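Local coordinates for DNA polymerase III, gamma subunit-related protein (Thermotoga maritima, PDB 2GNO) that probably binds DNA and is related to the gamma subunit of bacterial DNA polymerase III, at residues Lys198-Gly203 with Ala241-Gln246; Glu205-Cys210 with Leu253-Trp258; Ile12-Glu17 with Tyr81-Val86. All blocks are in the same frame, centred on the assembly; numbering follows the deposited sequence.

Interaction 1. Residues Lys198-Gly203 with Ala241-Gln246; sequences KVLSKG and AFLLIQ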
loop_
_atom_site.group_PDB
_atom_site.type_symbol
_atom_site.label_atom_id
_atom_site.label_comp_id
_atom_site.label_asym_id
_atom_site.label_seq_id
_atom_site.Cartn_x
_atom_site.Cartn_y
_atom_site.Cartn_z
ATOM N N LYS A 198 1.100 -3.482 17.041
ATOM C CA LYS A 198 0.265 -3.587 15.846
ATOM C C LYS A 198 0.159 -2.315 15.006
ATOM O O LYS A 198 -0.205 -2.404 13.853
ATOM C CB LYS A 198 -1.150 -4.010 16.238
ATOM C CG LYS A 198 -1.265 -5.368 16.959
ATOM C CD LYS A 198 -2.718 -5.622 17.326
ATOM C CE LYS A 198 -2.935 -6.941 18.035
ATOM N NZ LYS A 198 -2.653 -8.095 17.148
ATOM N N VAL A 199 0.489 -1.141 15.553
ATOM C CA VAL A 199 0.345 0.115 14.791
ATOM C C VAL A 199 1.177 0.174 13.499
ATOM O O VAL A 199 0.814 0.921 12.593
ATOM C CB VAL A 199 0.552 1.389 15.668
ATOM C CG1 VAL A 199 -0.393 1.357 16.861
ATOM C CG2 VAL A 199 1.995 1.525 16.142
ATOM N N LEU A 200 2.254 -0.615 13.398
ATOM C CA LEU A 200 3.074 -0.648 12.194
ATOM C C LEU A 200 2.779 -1.859 11.283
ATOM O O LEU A 200 3.449 -2.021 10.264
ATOM C CB LEU A 200 4.559 -0.595 12.555
ATOM C CG LEU A 200 5.019 0.601 13.400
ATOM C CD1 LEU A 200 6.498 0.492 13.732
ATOM C CD2 LEU A 200 4.744 1.936 12.716
ATOM N N SER A 201 1.773 -2.677 11.610
ATOM C CA SER A 201 1.421 -3.851 10.785
ATOM C C SER A 201 0.799 -3.439 9.458
ATOM O O SER A 201 0.245 -2.366 9.322
ATOM C CB SER A 201 0.411 -4.735 11.508
ATOM O OG SER A 201 0.903 -5.154 12.761
ATOM N N LYS A 202 0.870 -4.310 8.470
ATOM C CA LYS A 202 0.283 -4.010 7.176
ATOM C C LYS A 202 -1.222 -4.230 7.216
ATOM O O LYS A 202 -1.769 -4.866 8.121
ATOM C CB LYS A 202 0.868 -4.918 6.101
ATOM N N GLY A 203 -1.890 -3.658 6.237
ATOM C CA GLY A 203 -3.311 -3.840 6.087
ATOM C C GLY A 203 -4.263 -3.344 7.142
ATOM O O GLY A 203 -4.001 -2.337 7.793
ATOM N N ALA A 241 9.111 5.586 14.190
ATOM C CA ALA A 241 8.444 6.816 14.559
ATOM C C ALA A 241 8.092 7.607 13.301
ATOM O O ALA A 241 6.957 8.100 13.190
ATOM C CB ALA A 241 9.292 7.636 15.510
ATOM N N PHE A 242 9.024 7.706 12.343
ATOM C CA PHE A 242 8.739 8.399 11.080
ATOM C C PHE A 242 7.546 7.724 10.370
ATOM O O PHE A 242 6.611 8.413 9.921
ATOM C CB PHE A 242 9.988 8.473 10.179
ATOM C CG PHE A 242 9.745 9.169 8.861
ATOM C CD1 PHE A 242 9.654 10.553 8.800
ATOM C CD2 PHE A 242 9.618 8.444 7.687
ATOM C CE1 PHE A 242 9.405 11.202 7.601
ATOM C CE2 PHE A 242 9.387 9.087 6.475
ATOM C CZ PHE A 242 9.284 10.469 6.432
ATOM N N LEU A 243 7.558 6.388 10.321
ATOM C CA LEU A 243 6.479 5.601 9.717
ATOM C C LEU A 243 5.150 5.837 10.429
ATOM O O LEU A 243 4.138 5.988 9.770
ATOM C CB LEU A 243 6.790 4.087 9.743
ATOM C CG LEU A 243 5.725 3.090 9.233
ATOM C CD1 LEU A 243 5.189 3.409 7.829
ATOM C CD2 LEU A 243 6.288 1.669 9.279
ATOM N N LEU A 244 5.156 5.839 11.765
ATOM C CA LEU A 244 3.929 6.082 12.533
ATOM C C LEU A 244 3.438 7.500 12.247
ATOM O O LEU A 244 2.252 7.701 12.049
ATOM C CB LEU A 244 4.164 5.852 14.025
ATOM C CG LEU A 244 2.979 5.930 14.999
ATOM C CD1 LEU A 244 1.837 4.984 14.654
ATOM C CD2 LEU A 244 3.459 5.671 16.402
ATOM N N ILE A 245 4.342 8.472 12.214
ATOM C CA ILE A 245 3.965 9.869 11.898
ATOM C C ILE A 245 3.230 9.944 10.572
ATOM O O ILE A 245 2.154 10.521 10.495
ATOM C CB ILE A 245 5.191 10.804 11.882
ATOM C CG1 ILE A 245 5.663 11.035 13.316
ATOM C CG2 ILE A 245 4.853 12.183 11.228
ATOM C CD1 ILE A 245 6.997 11.719 13.419
ATOM N N GLN A 246 3.813 9.336 9.549
ATOM C CA GLN A 246 3.207 9.312 8.213
ATOM C C GLN A 246 1.816 8.689 8.232
ATOM O O GLN A 246 0.870 9.283 7.737
ATOM C CB GLN A 246 4.127 8.589 7.206
ATOM C CG GLN A 246 5.447 9.302 6.930
ATOM C CD GLN A 246 5.255 10.677 6.309
ATOM O OE1 GLN A 246 4.210 10.963 5.727
ATOM N NE2 GLN A 246 6.271 11.527 6.415
#

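Interaction 2. Residues Glu205-Cys210 with Leu253-Trp258; sequences EGYLAC and LHENTW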
loop_
_atom_site.group_PDB
_atom_site.type_symbol
_atom_site.label_atom_id
_atom_site.label_comp_id
_atom_site.label_asym_id
_atom_site.label_seq_id
_atom_site.Cartn_x
_atom_site.Cartn_y
_atom_site.Cartn_z
ATOM N N GLU A 205 -5.433 -4.676 10.197
ATOM C CA GLU A 205 -5.164 -4.609 11.629
ATOM C C GLU A 205 -4.299 -3.380 11.975
ATOM O O GLU A 205 -4.616 -2.705 12.939
ATOM C CB GLU A 205 -4.729 -5.962 12.203
ATOM C CG GLU A 205 -4.838 -6.071 13.738
ATOM C CD GLU A 205 -4.898 -7.520 14.261
ATOM O OE1 GLU A 205 -5.207 -8.445 13.486
ATOM O OE2 GLU A 205 -4.710 -7.731 15.478
ATOM N N GLY A 206 -3.295 -3.059 11.173
ATOM C CA GLY A 206 -2.491 -1.875 11.407
ATOM C C GLY A 206 -3.301 -0.577 11.377
ATOM O O GLY A 206 -3.070 0.322 12.187
ATOM N N TYR A 207 -4.229 -0.489 10.427
ATOM C CA TYR A 207 -5.110 0.670 10.263
ATOM C C TYR A 207 -6.014 0.862 11.481
ATOM O O TYR A 207 -6.118 1.977 11.998
ATOM C CB TYR A 207 -5.906 0.520 8.961
ATOM C CG TYR A 207 -7.010 1.516 8.753
ATOM C CD1 TYR A 207 -6.776 2.881 8.891
ATOM C CD2 TYR A 207 -8.267 1.105 8.313
ATOM C CE1 TYR A 207 -7.794 3.803 8.689
ATOM C CE2 TYR A 207 -9.278 2.015 8.084
ATOM C CZ TYR A 207 -9.043 3.363 8.276
ATOM O OH TYR A 207 -10.034 4.275 8.004
ATOM N N LEU A 208 -6.641 -0.232 11.919
ATOM C CA LEU A 208 -7.495 -0.242 13.090
ATOM C C LEU A 208 -6.702 0.054 14.346
ATOM O O LEU A 208 -7.196 0.762 15.226
ATOM C CB LEU A 208 -8.302 -1.560 13.198
ATOM C CG LEU A 208 -9.270 -1.829 12.027
ATOM C CD1 LEU A 208 -10.053 -3.132 12.200
ATOM C CD2 LEU A 208 -10.241 -0.680 11.828
ATOM N N ALA A 209 -5.472 -0.441 14.440
ATOM C CA ALA A 209 -4.632 -0.142 15.612
ATOM C C ALA A 209 -4.268 1.345 15.607
ATOM O O ALA A 209 -4.240 1.972 16.669
ATOM C CB ALA A 209 -3.391 -1.000 15.619
ATOM N N CYS A 210 -3.958 1.897 14.431
ATOM C CA CYS A 210 -3.668 3.342 14.319
ATOM C C CYS A 210 -4.893 4.166 14.727
ATOM O O CYS A 210 -4.741 5.128 15.456
ATOM C CB CYS A 210 -3.145 3.737 12.954
ATOM S SG CYS A 210 -1.423 3.244 12.782
ATOM N N LEU A 253 -5.655 13.542 8.599
ATOM C CA LEU A 253 -6.098 14.321 7.445
ATOM C C LEU A 253 -7.388 13.824 6.860
ATOM O O LEU A 253 -8.336 14.581 6.744
ATOM C CB LEU A 253 -5.089 14.328 6.287
ATOM C CG LEU A 253 -3.909 15.285 6.288
ATOM C CD1 LEU A 253 -3.063 15.048 5.062
ATOM C CD2 LEU A 253 -4.423 16.732 6.280
ATOM N N HIS A 254 -7.412 12.543 6.503
ATOM C CA HIS A 254 -8.579 11.949 5.854
ATOM C C HIS A 254 -9.764 11.652 6.749
ATOM O O HIS A 254 -10.860 11.503 6.224
ATOM C CB HIS A 254 -8.181 10.689 5.066
ATOM C CG HIS A 254 -7.203 10.959 3.969
ATOM N ND1 HIS A 254 -5.839 10.842 4.141
ATOM C CD2 HIS A 254 -7.385 11.365 2.689
ATOM C CE1 HIS A 254 -5.224 11.157 3.014
ATOM N NE2 HIS A 254 -6.140 11.475 2.117
ATOM N N GLU A 255 -9.576 11.595 8.068
ATOM C CA GLU A 255 -10.685 11.276 8.982
ATOM C C GLU A 255 -11.105 12.424 9.923
ATOM O O GLU A 255 -11.385 12.210 11.100
ATOM C CB GLU A 255 -10.365 9.973 9.732
ATOM C CG GLU A 255 -9.964 8.841 8.761
ATOM C CD GLU A 255 -9.879 7.461 9.398
ATOM O OE1 GLU A 255 -10.112 7.330 10.611
ATOM O OE2 GLU A 255 -9.558 6.499 8.685
ATOM N N ASN A 256 -11.161 13.626 9.345
ATOM C CA ASN A 256 -11.548 14.903 9.975
ATOM C C ASN A 256 -11.933 15.858 8.845
ATOM O O ASN A 256 -11.467 15.684 7.721
ATOM C CB ASN A 256 -10.373 15.569 10.725
ATOM C CG ASN A 256 -10.132 15.021 12.130
ATOM O OD1 ASN A 256 -11.004 15.102 12.991
ATOM N ND2 ASN A 256 -8.899 14.614 12.403
ATOM N N THR A 257 -12.758 16.858 9.137
ATOM C CA THR A 257 -13.158 17.874 8.143
ATOM C C THR A 257 -12.414 19.163 8.504
ATOM O O THR A 257 -12.199 19.432 9.689
ATOM C CB THR A 257 -14.678 18.088 8.107
ATOM O OG1 THR A 257 -15.139 18.558 9.379
ATOM C CG2 THR A 257 -15.376 16.781 7.753
ATOM N N TRP A 258 -12.037 19.957 7.496
ATOM C CA TRP A 258 -11.247 21.181 7.717
ATOM C C TRP A 258 -11.779 22.480 7.073
ATOM O O TRP A 258 -11.134 23.065 6.191
ATOM C CB TRP A 258 -9.829 20.900 7.213
ATOM C CG TRP A 258 -9.208 19.629 7.755
ATOM C CD1 TRP A 258 -9.184 18.415 7.141
ATOM C CD2 TRP A 258 -8.513 19.457 9.000
ATOM N NE1 TRP A 258 -8.529 17.505 7.920
ATOM C CE2 TRP A 258 -8.109 18.114 9.067
ATOM C CE3 TRP A 258 -8.205 20.305 10.071
ATOM C CZ2 TRP A 258 -7.410 17.598 10.153
ATOM C CZ3 TRP A 258 -7.525 19.792 11.144
ATOM C CH2 TRP A 258 -7.132 18.449 11.181
#

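Interaction 3. Residues Ile12-Glu17 with Tyr81-Val86; sequences IIEKSE and YTRKYV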
loop_
_atom_site.group_PDB
_atom_site.type_symbol
_atom_site.label_atom_id
_atom_site.label_comp_id
_atom_site.label_asym_id
_atom_site.label_seq_id
_atom_site.Cartn_x
_atom_site.Cartn_y
_atom_site.Cartn_z
ATOM N N ILE A 12 -4.585 -10.754 -24.319
ATOM C CA ILE A 12 -3.413 -10.017 -24.807
ATOM C C ILE A 12 -2.169 -10.870 -24.558
ATOM O O ILE A 12 -1.314 -10.989 -25.440
ATOM C CB ILE A 12 -3.292 -8.635 -24.103
ATOM C CG1 ILE A 12 -4.424 -7.713 -24.584
ATOM C CG2 ILE A 12 -1.938 -7.969 -24.410
ATOM C CD1 ILE A 12 -4.567 -6.405 -23.825
ATOM N N ILE A 13 -2.090 -11.441 -23.351
ATOM C CA ILE A 13 -0.995 -12.319 -22.944
ATOM C C ILE A 13 -0.914 -13.600 -23.766
ATOM O O ILE A 13 0.182 -13.997 -24.167
ATOM C CB ILE A 13 -1.072 -12.685 -21.428
ATOM C CG1 ILE A 13 -0.672 -11.478 -20.584
ATOM C CG2 ILE A 13 -0.095 -13.857 -21.062
ATOM C CD1 ILE A 13 -0.927 -11.628 -19.105
ATOM N N GLU A 14 -2.041 -14.269 -23.969
ATOM C CA GLU A 14 -2.054 -15.525 -24.743
ATOM C C GLU A 14 -1.656 -15.389 -26.230
ATOM O O GLU A 14 -1.239 -16.382 -26.821
ATOM C CB GLU A 14 -3.358 -16.302 -24.534
ATOM C CG GLU A 14 -3.430 -16.893 -23.112
ATOM C CD GLU A 14 -4.741 -17.587 -22.766
ATOM O OE1 GLU A 14 -5.786 -17.287 -23.382
ATOM O OE2 GLU A 14 -4.725 -18.423 -21.831
ATOM N N LYS A 15 -1.769 -14.185 -26.808
ATOM C CA LYS A 15 -1.345 -13.922 -28.189
ATOM C C LYS A 15 -0.090 -13.018 -28.207
ATOM O O LYS A 15 0.066 -12.176 -29.097
ATOM C CB LYS A 15 -2.494 -13.366 -29.052
ATOM C CG LYS A 15 -3.730 -14.283 -29.038
ATOM C CD LYS A 15 -4.751 -14.024 -30.131
ATOM C CE LYS A 15 -4.290 -14.553 -31.499
ATOM N NZ LYS A 15 -5.340 -14.398 -32.544
ATOM N N SER A 16 0.788 -13.220 -27.206
ATOM C CA SER A 16 2.064 -12.522 -27.051
ATOM C C SER A 16 3.173 -13.559 -26.921
ATOM O O SER A 16 2.984 -14.609 -26.314
ATOM C CB SER A 16 2.098 -11.609 -25.817
ATOM O OG SER A 16 1.284 -10.469 -26.009
ATOM N N GLU A 17 4.328 -13.238 -27.487
ATOM C CA GLU A 17 5.507 -14.099 -27.452
ATOM C C GLU A 17 6.548 -13.336 -26.653
ATOM O O GLU A 17 7.630 -12.990 -27.125
ATOM C CB GLU A 17 5.936 -14.534 -28.855
ATOM C CG GLU A 17 5.986 -13.451 -29.921
ATOM C CD GLU A 17 6.235 -14.011 -31.287
ATOM O OE1 GLU A 17 6.893 -15.060 -31.391
ATOM O OE2 GLU A 17 5.773 -13.384 -32.257
ATOM N N TYR A 81 3.539 -23.974 -15.294
ATOM C CA TYR A 81 2.878 -23.009 -16.136
ATOM C C TYR A 81 3.357 -22.997 -17.590
ATOM O O TYR A 81 4.438 -23.476 -17.900
ATOM C CB TYR A 81 3.030 -21.576 -15.583
ATOM C CG TYR A 81 2.270 -21.125 -14.341
ATOM C CD1 TYR A 81 1.120 -21.766 -13.897
ATOM C CD2 TYR A 81 2.533 -19.854 -13.806
ATOM C CE1 TYR A 81 0.387 -21.260 -12.832
ATOM C CE2 TYR A 81 1.778 -19.334 -12.764
ATOM C CZ TYR A 81 0.712 -20.048 -12.282
ATOM O OH TYR A 81 -0.040 -19.541 -11.256
ATOM N N THR A 82 2.523 -22.452 -18.473
ATOM C CA THR A 82 2.855 -22.284 -19.897
ATOM C C THR A 82 3.873 -21.131 -19.958
ATOM O O THR A 82 4.874 -21.215 -20.671
ATOM C CB THR A 82 1.596 -21.953 -20.738
ATOM O OG1 THR A 82 0.684 -23.052 -20.667
ATOM C CG2 THR A 82 1.930 -21.711 -22.195
ATOM N N ARG A 83 3.604 -20.068 -19.184
ATOM C CA ARG A 83 4.470 -18.905 -19.085
ATOM C C ARG A 83 5.063 -18.692 -17.681
ATOM O O ARG A 83 4.528 -19.162 -16.679
ATOM C CB ARG A 83 3.701 -17.651 -19.513
ATOM C CG ARG A 83 3.335 -17.671 -20.988
ATOM C CD ARG A 83 2.513 -16.478 -21.444
ATOM N NE ARG A 83 2.332 -16.507 -22.898
ATOM C CZ ARG A 83 1.424 -17.240 -23.555
ATOM N NH1 ARG A 83 0.559 -18.033 -22.928
ATOM N NH2 ARG A 83 1.393 -17.177 -24.889
ATOM N N LYS A 84 6.195 -17.993 -17.636
ATOM C CA LYS A 84 6.889 -17.617 -16.395
ATOM C C LYS A 84 6.531 -16.136 -16.162
ATOM O O LYS A 84 6.514 -15.349 -17.104
ATOM C CB LYS A 84 8.385 -17.839 -16.540
ATOM C CG LYS A 84 9.188 -17.270 -15.432
ATOM C CD LYS A 84 10.624 -17.766 -15.420
ATOM C CE LYS A 84 10.742 -19.144 -14.852
ATOM N NZ LYS A 84 12.155 -19.507 -14.576
ATOM N N TYR A 85 6.287 -15.762 -14.912
ATOM C CA TYR A 85 5.861 -14.411 -14.571
ATOM C C TYR A 85 6.773 -13.709 -13.582
ATOM O O TYR A 85 7.259 -14.335 -12.672
ATOM C CB TYR A 85 4.467 -14.462 -13.947
ATOM C CG TYR A 85 3.413 -15.024 -14.870
ATOM C CD1 TYR A 85 3.289 -16.401 -15.059
ATOM C CD2 TYR A 85 2.501 -14.193 -15.505
ATOM C CE1 TYR A 85 2.349 -16.924 -15.909
ATOM C CE2 TYR A 85 1.553 -14.709 -16.383
ATOM C CZ TYR A 85 1.490 -16.085 -16.577
ATOM O OH TYR A 85 0.553 -16.663 -17.382
ATOM N N VAL A 86 7.021 -12.420 -13.794
ATOM C CA VAL A 86 7.805 -11.621 -12.865
ATOM C C VAL A 86 6.932 -10.437 -12.472
ATOM O O VAL A 86 6.463 -9.724 -13.340
ATOM C CB VAL A 86 9.135 -11.094 -13.463
ATOM C CG1 VAL A 86 9.821 -10.136 -12.488
ATOM C CG2 VAL A 86 10.048 -12.232 -13.808
#

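Interaction 1. Residues Lys198-Gly203 with Ala241-Gln246
Leu-200 enters this contact through one methyl, CD2, which rests against two neighbouring residues of helix 239-254. It lies 3.8 Å from CD2 of Leu-243, and its distance to CG of the same leucine is also 3.8 Å, so it meets the fork of that side chain rather than a single methyl. On its other neighbour the same methyl reaches Leu-244 close to the main chain, 4.2 Å from CB and 4.0 Å from the backbone N. Leu-200 CG stands anti to its own carbonyl carbon (chi1 -57°), which carries the branched end across to the helix although the side chain does not leave the backbone in that direction.

The two helix leucines share one conformation but use different branches. In Leu-243 the touching CD2 continues the extended line of the chain. In Leu-244 it is CD1, the branch bent back from that line (chi2 56°), that meets Val-199, 3.8 Å from CG2. Both pairs cross at a slant, and no hydrogen bond joins the segments; 192 Å² is buried between them, and every side-chain contact is between apolar groups.

Val-199 and Leu-200 are the central residues of a type I beta turn. Its closing bond runs from Ser-201 N to Lys-198 O at 3.0 Å, and Ser-201 OG adds a second donor to that oxygen at 3.2 Å, from the same face of the carbonyl plane. Cys-210 of helix 203-219 and Ile-236 each touch both Val-199 and Leu-244, extending the apolar patch, while Ser-201 O accepts a hydrogen bond from Arg-247 NH1. The geometry is that of a beta turn docking two hydrophobic side chains on one flank of a helix, here joining the connection before helix 203-219 to helix 239-254 of the helical C-terminal domain.

Interaction 2. Residues Glu205-Cys210 with Leu253-Trp258
Tyr-207 and Glu-255 reach toward each other from opposite directions and meet with OE2 at the phenol end, the OH donating to it. The modelled separation of OH and OE2, 2.4 Å, is very short for a hydrogen bond: the pairing is clear but its exact length is doubtful. OE2 lies at the edge of the ring, near its plane, and is 3.2 Å from CZ. The carboxylate is turned almost perpendicular to the ring, with 85° between the planes. Tyr-207 CG is anti to the backbone N (chi1 171°), sending the ring out from helix 203-219, while the glutamate chain is extended beyond CG and spans the remaining distance.

The phenol oxygen has a second bond outside the pair, accepting from Leu-161 N, and Pro-160 packs against both side chains. Glu-255 OE1 makes a long, weak ion pair with Arg-211 NE.

Helix 239-254 ends just before Glu-255. The chain beyond it is tied back locally by Trp-258, whose NE1 donates to Leu-253 O at 3.2 Å. That bond is nearly straight (166°) and reaches a lone pair in the carbonyl plane, with the acceptor in the indole plane. Asn-256 CB lies over the rim of one indole face. Separately from this tie, the Tyr-207 to Glu-255 hydrogen bond joins helix 203-219 to the residue just after helix 239-254, a side-chain link between two helices of an all-helical domain.

Interaction 3. Residues Ile12-Glu17 with Tyr81-Val86
Arg-83 lays its guanidinium against the C-terminal end of helix 5-14, at the N-terminal strand ends of a parallel sheet whose strand order, 5-1-4-3-2, is that of the AAA+ ATPase fold. NH2 gives a weak hydrogen bond to Ser-16 O, 3.3 Å long with an N-H...O angle of 159°, and this oxygen sits at the guanidinium edge. Ile-13 O instead stands over one face, 3.2 Å above the plane and nearer the border of the group than its centre; its angle to NH2, 3.5 Å away, is too poor for a hydrogen bond.

The aliphatic part contributes as well: Arg-83 CD packs on Ile-13 CG2 at 3.7 Å, the two side chains running alongside with opposite heading. Glu-14 crosses the arginine at about a right angle. Its carboxylate makes no ion pair there, since OE2 stays 5.4 Å from Arg-83 NH1, and the salt bridge of OE1 is with Lys-10. With an alanine here, Ser-16 O would probably lose this weak donor and the flank of Ile-13 its aliphatic cover.

Further out, the arginine projects just before strand 84-88 with its chain extended from CG to NE, and its backbone N is fixed by Glu-43 OE2, which also binds Tyr-85 OH. Val-114 of the next strand touches Ile-13, Arg-83 and Tyr-85. The turn presenting Ser-16 O is held by Ser-16 OG, which donates to Ile-12 O at 2.7 Å.

How the interactions relate
Along the chain interaction 3 comes first and closes before the other two open; the segments of interactions 1 and 2 then alternate. Interactions 1 and 2 have centres 12 Å apart and share helix 239-254, one contact using its early turns and the other its C-terminal end. They touch directly, Lys-198 CB lying 3.8 Å from Ala-209 CB; both join the 198-210 region to helix 239-254 or to the residue that follows it. Interaction 3 belongs to the parallel sheet region on the opposite side of the chain's centre, with its centre 37 Å from interaction 1 and 40 Å from interaction 2. The contacts thus lie in two separate parts of the chain, the sheet-containing core with the AAA+ strand order and the C-terminal helical domain.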